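Uronate isomerase (Caulobacter crescentus, PDB 2Q01) catalyses the isomerisation of D-glucuronate to D-fructuronate and of D-galacturonate to D-tagaturonate in pentose and glucuronate interconversion. Local coordinates at residues L35-F49 with F160-E172. Numbering follows the deposited sequence.
Sequences LPIISPHGHTDPSWF and FDRFNIETLATTE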
loop_
_atom_site.group_PDB
_atom_site.type_symbol
_atom_site.label_atom_id
_atom_site.label_comp_id
_atom_site.label_asym_id
_atom_site.label_seq_id
_atom_site.Cartn_x
_atom_site.Cartn_y
_atom_site.Cartn_z
ATOM N N LEU B 35 14.250 -30.490 -0.180
ATOM C CA LEU B 35 12.919 -31.092 -0.260
ATOM C C LEU B 35 12.431 -31.096 -1.709
ATOM O O LEU B 35 12.821 -30.218 -2.493
ATOM C CB LEU B 35 11.924 -30.334 0.630
ATOM C CG LEU B 35 11.934 -30.602 2.137
ATOM C CD1 LEU B 35 10.970 -29.668 2.830
ATOM C CD2 LEU B 35 11.587 -32.052 2.457
ATOM N N PRO B 36 11.592 -32.084 -2.077
ATOM C CA PRO B 36 11.069 -32.107 -3.444
ATOM C C PRO B 36 10.229 -30.879 -3.773
ATOM O O PRO B 36 9.608 -30.289 -2.883
ATOM C CB PRO B 36 10.194 -33.370 -3.470
ATOM C CG PRO B 36 10.713 -34.219 -2.343
ATOM C CD PRO B 36 11.092 -33.228 -1.290
ATOM N N ILE B 37 10.237 -30.492 -5.043
ATOM C CA ILE B 37 9.445 -29.365 -5.520
ATOM C C ILE B 37 7.992 -29.789 -5.776
ATOM O O ILE B 37 7.723 -30.736 -6.519
ATOM C CB ILE B 37 10.081 -28.748 -6.789
ATOM C CG1 ILE B 37 11.390 -28.035 -6.431
ATOM C CG2 ILE B 37 9.121 -27.781 -7.479
ATOM C CD1 ILE B 37 12.284 -27.755 -7.622
ATOM N N ILE B 38 7.062 -29.101 -5.128
ATOM C CA ILE B 38 5.640 -29.271 -5.415
ATOM C C ILE B 38 5.144 -28.025 -6.129
ATOM O O ILE B 38 5.175 -26.914 -5.577
ATOM C CB ILE B 38 4.816 -29.538 -4.145
ATOM C CG1 ILE B 38 5.283 -30.835 -3.488
ATOM C CG2 ILE B 38 3.326 -29.614 -4.472
ATOM C CD1 ILE B 38 4.944 -30.903 -2.037
ATOM N N SER B 39 4.701 -28.228 -7.364
ATOM C CA SER B 39 4.352 -27.136 -8.253
ATOM C C SER B 39 2.893 -27.260 -8.730
ATOM O O SER B 39 2.634 -27.714 -9.846
ATOM C CB SER B 39 5.334 -27.109 -9.426
ATOM O OG SER B 39 5.090 -26.007 -10.272
ATOM N N PRO B 40 1.936 -26.822 -7.888
ATOM C CA PRO B 40 0.529 -27.164 -8.084
ATOM C C PRO B 40 -0.241 -26.254 -9.056
ATOM O O PRO B 40 -1.406 -26.529 -9.351
ATOM C CB PRO B 40 -0.040 -27.065 -6.673
ATOM C CG PRO B 40 0.833 -26.064 -5.971
ATOM C CD PRO B 40 2.128 -25.952 -6.712
ATOM N N HIS B 41 0.404 -25.197 -9.553
ATOM C CA HIS B 41 -0.167 -24.361 -10.605
ATOM C C HIS B 41 0.913 -23.794 -11.519
ATOM O O HIS B 41 1.813 -23.081 -11.064
ATOM C CB HIS B 41 -1.003 -23.220 -10.014
ATOM C CG HIS B 41 -1.690 -22.382 -11.049
ATOM N ND1 HIS B 41 -1.331 -21.076 -11.309
ATOM C CD2 HIS B 41 -2.701 -22.670 -11.903
ATOM C CE1 HIS B 41 -2.101 -20.594 -12.268
ATOM N NE2 HIS B 41 -2.939 -21.541 -12.647
ATOM N N GLY B 42 0.808 -24.102 -12.810
ATOM C CA GLY B 42 1.781 -23.630 -13.792
ATOM C C GLY B 42 1.366 -23.810 -15.239
ATOM O O GLY B 42 0.293 -24.352 -15.525
ATOM N N HIS B 43 2.237 -23.373 -16.151
ATOM C CA HIS B 43 1.915 -23.312 -17.578
ATOM C C HIS B 43 2.939 -23.980 -18.498
ATOM O O HIS B 43 3.155 -23.525 -19.623
ATOM C CB HIS B 43 1.695 -21.857 -18.006
ATOM C CG HIS B 43 0.561 -21.188 -17.297
ATOM N ND1 HIS B 43 -0.741 -21.251 -17.745
ATOM C CD2 HIS B 43 0.532 -20.454 -16.160
ATOM C CE1 HIS B 43 -1.522 -20.578 -16.919
ATOM N NE2 HIS B 43 -0.774 -20.086 -15.947
ATOM N N THR B 44 3.556 -25.062 -18.032
ATOM C CA THR B 44 4.457 -25.844 -18.883
ATOM C C THR B 44 3.640 -26.690 -19.861
ATOM O O THR B 44 2.468 -26.993 -19.602
ATOM C CB THR B 44 5.434 -26.748 -18.070
ATOM O OG1 THR B 44 4.698 -27.743 -17.348
ATOM C CG2 THR B 44 6.281 -25.919 -17.094
ATOM N N ASP B 45 4.255 -27.054 -20.983
ATOM C CA ASP B 45 3.596 -27.841 -22.023
ATOM C C ASP B 45 3.725 -29.318 -21.658
ATOM O O ASP B 45 4.840 -29.815 -21.525
ATOM C CB ASP B 45 4.261 -27.559 -23.375
ATOM C CG ASP B 45 3.412 -27.970 -24.569
ATOM O OD1 ASP B 45 3.682 -27.448 -25.671
ATOM O OD2 ASP B 45 2.495 -28.807 -24.439
ATOM N N PRO B 46 2.583 -30.020 -21.486
ATOM C CA PRO B 46 2.569 -31.465 -21.200
ATOM C C PRO B 46 3.165 -32.340 -22.306
ATOM O O PRO B 46 3.581 -33.466 -22.037
ATOM C CB PRO B 46 1.076 -31.777 -21.056
ATOM C CG PRO B 46 0.380 -30.683 -21.800
ATOM C CD PRO B 46 1.214 -29.472 -21.525
ATOM N N SER B 47 3.199 -31.824 -23.532
ATOM C CA SER B 47 3.759 -32.547 -24.671
ATOM C C SER B 47 5.275 -32.711 -24.574
ATOM O O SER B 47 5.835 -33.623 -25.182
ATOM C CB SER B 47 3.402 -31.844 -25.979
ATOM O OG SER B 47 4.180 -30.676 -26.152
ATOM N N TRP B 48 5.925 -31.827 -23.816
ATOM C CA TRP B 48 7.366 -31.911 -23.563
ATOM C C TRP B 48 7.754 -33.220 -22.885
ATOM O O TRP B 48 8.803 -33.783 -23.178
ATOM C CB TRP B 48 7.848 -30.741 -22.699
ATOM C CG TRP B 48 7.784 -29.381 -23.350
ATOM C CD1 TRP B 48 7.719 -29.103 -24.690
ATOM C CD2 TRP B 48 7.825 -28.113 -22.681
ATOM N NE1 TRP B 48 7.700 -27.742 -24.892
ATOM C CE2 TRP B 48 7.766 -27.112 -23.677
ATOM C CE3 TRP B 48 7.899 -27.726 -21.332
ATOM C CZ2 TRP B 48 7.769 -25.745 -23.367
ATOM C CZ3 TRP B 48 7.904 -26.365 -21.025
ATOM C CH2 TRP B 48 7.840 -25.392 -22.039
ATOM N N PHE B 49 6.896 -33.704 -21.993
ATOM C CA PHE B 49 7.167 -34.925 -21.241
ATOM C C PHE B 49 6.561 -36.169 -21.885
ATOM O O PHE B 49 6.981 -37.287 -21.585
ATOM C CB PHE B 49 6.701 -34.775 -19.787
ATOM C CG PHE B 49 7.189 -33.518 -19.134
ATOM C CD1 PHE B 49 6.345 -32.422 -18.990
ATOM C CD2 PHE B 49 8.506 -33.413 -18.698
ATOM C CE1 PHE B 49 6.802 -31.248 -18.404
ATOM C CE2 PHE B 49 8.970 -32.243 -18.112
ATOM C CZ PHE B 49 8.117 -31.160 -17.965
ATOM N N PHE B 160 13.329 -33.198 -15.276
ATOM C CA PHE B 160 12.262 -33.353 -14.284
ATOM C C PHE B 160 12.746 -34.155 -13.077
ATOM O O PHE B 160 12.419 -33.828 -11.937
ATOM C CB PHE B 160 11.071 -34.056 -14.940
ATOM C CG PHE B 160 9.803 -34.071 -14.112
ATOM C CD1 PHE B 160 8.820 -33.111 -14.315
ATOM C CD2 PHE B 160 9.569 -35.075 -13.171
ATOM C CE1 PHE B 160 7.641 -33.133 -13.581
ATOM C CE2 PHE B 160 8.391 -35.105 -12.435
ATOM C CZ PHE B 160 7.425 -34.131 -12.641
ATOM N N ASP B 161 13.524 -35.201 -13.340
ATOM C CA ASP B 161 14.060 -36.058 -12.284
ATOM C C ASP B 161 15.226 -35.412 -11.535
ATOM O O ASP B 161 15.312 -35.512 -10.310
ATOM C CB ASP B 161 14.466 -37.413 -12.859
ATOM C CG ASP B 161 13.319 -38.110 -13.566
ATOM O OD1 ASP B 161 13.584 -38.936 -14.468
ATOM O OD2 ASP B 161 12.150 -37.824 -13.224
ATOM N N ARG B 162 16.106 -34.743 -12.278
ATOM C CA ARG B 162 17.239 -34.027 -11.699
ATOM C C ARG B 162 16.797 -32.867 -10.811
ATOM O O ARG B 162 17.448 -32.570 -9.805
ATOM C CB ARG B 162 18.164 -33.499 -12.796
ATOM C CG ARG B 162 19.570 -33.186 -12.300
ATOM C CD ARG B 162 20.054 -31.834 -12.782
ATOM N NE ARG B 162 20.398 -31.843 -14.201
ATOM C CZ ARG B 162 21.195 -30.954 -14.786
ATOM N NH1 ARG B 162 21.750 -29.973 -14.079
ATOM N NH2 ARG B 162 21.440 -31.053 -16.083
ATOM N N PHE B 163 15.692 -32.219 -11.185
ATOM C CA PHE B 163 15.164 -31.075 -10.439
ATOM C C PHE B 163 14.428 -31.498 -9.165
ATOM O O PHE B 163 14.143 -30.661 -8.299
ATOM C CB PHE B 163 14.243 -30.225 -11.318
ATOM C CG PHE B 163 14.956 -29.427 -12.386
ATOM C CD1 PHE B 163 16.327 -29.174 -12.316
ATOM C CD2 PHE B 163 14.235 -28.893 -13.453
ATOM C CE1 PHE B 163 16.969 -28.429 -13.302
ATOM C CE2 PHE B 163 14.867 -28.142 -14.442
ATOM C CZ PHE B 163 16.237 -27.910 -14.367
ATOM N N ASN B 164 14.141 -32.796 -9.062
ATOM C CA ASN B 164 13.448 -33.397 -7.921
ATOM C C ASN B 164 12.023 -32.863 -7.810
ATOM O O ASN B 164 11.558 -32.482 -6.737
ATOM C CB ASN B 164 14.248 -33.233 -6.610
ATOM C CG ASN B 164 13.829 -34.221 -5.527
ATOM O OD1 ASN B 164 14.073 -33.989 -4.341
ATOM N ND2 ASN B 164 13.197 -35.323 -5.930
ATOM N N ILE B 165 11.338 -32.822 -8.947
ATOM C CA ILE B 165 9.956 -32.389 -8.969
ATOM C C ILE B 165 9.090 -33.569 -8.582
ATOM O O ILE B 165 9.163 -34.636 -9.190
ATOM C CB ILE B 165 9.551 -31.788 -10.329
ATOM C CG1 ILE B 165 10.469 -30.602 -10.661
ATOM C CG2 ILE B 165 8.074 -31.351 -10.310
ATOM C CD1 ILE B 165 10.509 -30.202 -12.126
ATOM N N GLU B 166 8.294 -33.376 -7.539
ATOM C CA GLU B 166 7.371 -34.394 -7.086
ATOM C C GLU B 166 6.072 -34.321 -7.880
ATOM O O GLU B 166 5.611 -35.329 -8.413
ATOM C CB GLU B 166 7.104 -34.234 -5.597
ATOM C CG GLU B 166 6.225 -35.322 -5.033
ATOM C CD GLU B 166 6.488 -35.587 -3.576
ATOM O OE1 GLU B 166 5.521 -35.506 -2.798
ATOM O OE2 GLU B 166 7.651 -35.881 -3.212
ATOM N N THR B 167 5.501 -33.119 -7.954
ATOM C CA THR B 167 4.253 -32.858 -8.667
ATOM C C THR B 167 4.426 -31.624 -9.542
ATOM O O THR B 167 4.945 -30.607 -9.083
ATOM C CB THR B 167 3.090 -32.618 -7.669
ATOM O OG1 THR B 167 2.910 -33.786 -6.860
ATOM C CG2 THR B 167 1.782 -32.288 -8.389
ATOM N N LEU B 168 4.013 -31.728 -10.803
ATOM C CA LEU B 168 3.945 -30.575 -11.699
ATOM C C LEU B 168 2.565 -30.520 -12.336
ATOM O O LEU B 168 2.124 -31.488 -12.947
ATOM C CB LEU B 168 5.020 -30.669 -12.787
ATOM C CG LEU B 168 5.154 -29.543 -13.816
ATOM C CD1 LEU B 168 5.470 -28.212 -13.146
ATOM C CD2 LEU B 168 6.233 -29.885 -14.829
ATOM N N ALA B 169 1.883 -29.390 -12.187
ATOM C CA ALA B 169 0.578 -29.204 -12.818
ATOM C C ALA B 169 0.668 -28.278 -14.025
ATOM O O ALA B 169 1.332 -27.241 -13.982
ATOM C CB ALA B 169 -0.451 -28.682 -11.810
ATOM N N THR B 170 0.007 -28.675 -15.106
ATOM C CA THR B 170 -0.154 -27.825 -16.280
ATOM C C THR B 170 -1.591 -27.271 -16.302
ATOM O O THR B 170 -2.404 -27.626 -15.452
ATOM C CB THR B 170 0.174 -28.594 -17.578
ATOM O OG1 THR B 170 -0.890 -29.501 -17.880
ATOM C CG2 THR B 170 1.469 -29.382 -17.427
ATOM N N THR B 171 -1.903 -26.400 -17.258
ATOM C CA THR B 171 -3.213 -25.734 -17.280
ATOM C C THR B 171 -3.896 -25.828 -18.650
ATOM O O THR B 171 -3.394 -25.286 -19.641
ATOM C CB THR B 171 -3.091 -24.259 -16.812
ATOM O OG1 THR B 171 -2.473 -24.218 -15.521
ATOM C CG2 THR B 171 -4.446 -23.598 -16.719
ATOM N N GLU B 172 -5.029 -26.532 -18.695
ATOM C CA GLU B 172 -5.794 -26.722 -19.940
ATOM C C GLU B 172 -7.247 -26.299 -19.772
ATOM O O GLU B 172 -7.786 -26.331 -18.667
ATOM C CB GLU B 172 -5.769 -28.182 -20.429
ATOM C CG GLU B 172 -4.596 -29.061 -19.973
ATOM C CD GLU B 172 -3.270 -28.735 -20.635
ATOM O OE1 GLU B 172 -2.330 -28.384 -19.899
ATOM O OE2 GLU B 172 -3.155 -28.844 -21.876
HETATM O O HOH W 1 3.459 -26.480 -15.262
HETATM O O HOH W 2 -0.345 -25.806 -20.036
#
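Ile37 and Ser39 each bond through both N-H and C=O to the chain from Asn164 to Ala169. Ile37 N gives to Asn164 O (2.9 Å) and Ile37 O takes Glu166 N; Glu166 is the extra residue of a beta bulge, which moves the register from Ile37 opposite Ile165 to Ile38 opposite Thr167, and Ser39 N resumes on Thr167 O while Ser39 O receives Ala169 N. Packing is close along one face. Leu168, its CG anti to the backbone N (chi1 -178°), forks between partners: CD1 packs 3.6 Å from Ser39 OG, the hydroxyl being hydrogen-bonded to Asp417, and CD2 touches both Thr44 OG1 and Phe49 CE1. Phe160 turns its edge to the face of Phe49, ring planes at 71° and centroids 5.5 Å apart.

Strands 37-39 and 165-169 run parallel, and 192-194 continues the sheet beyond the second, as befits neighbouring strands of the TIM-barrel fold of the metallo-dependent hydrolase superfamily. The Schellman motif at Asn164 ends helix 156-162 and delivers the chain directly into its strand.

Beyond the strands' C-terminal ends Thr170 CG2 still packs closely on Thr44 O, but around the partly exposed His43 and Thr171 the contact is looser and watery. Water 1 accepts from Thr44 N and donates to Ala169 O at 2.6 Å; water 2 accepts from Thr171 N and lies 3.1 Å from Thr44 O. The direct polar link here is Thr171 OG1 to Gly42 O (2.8 Å), the hydroxyl also lying over one face of the His43 ring, toward its rim. Glu172 bends at chi2 (-72°), bringing Glu172 OE2 to 4.0 Å from Pro46 CG and letting OE1 accept from Thr170 OG1, which meets it from above the carboxylate plane. An alanine at Glu172 would probably leave the Thr170 hydroxyl with its bond to His181 but without its carboxylate mate, and open a gap beside the Pro46 ring.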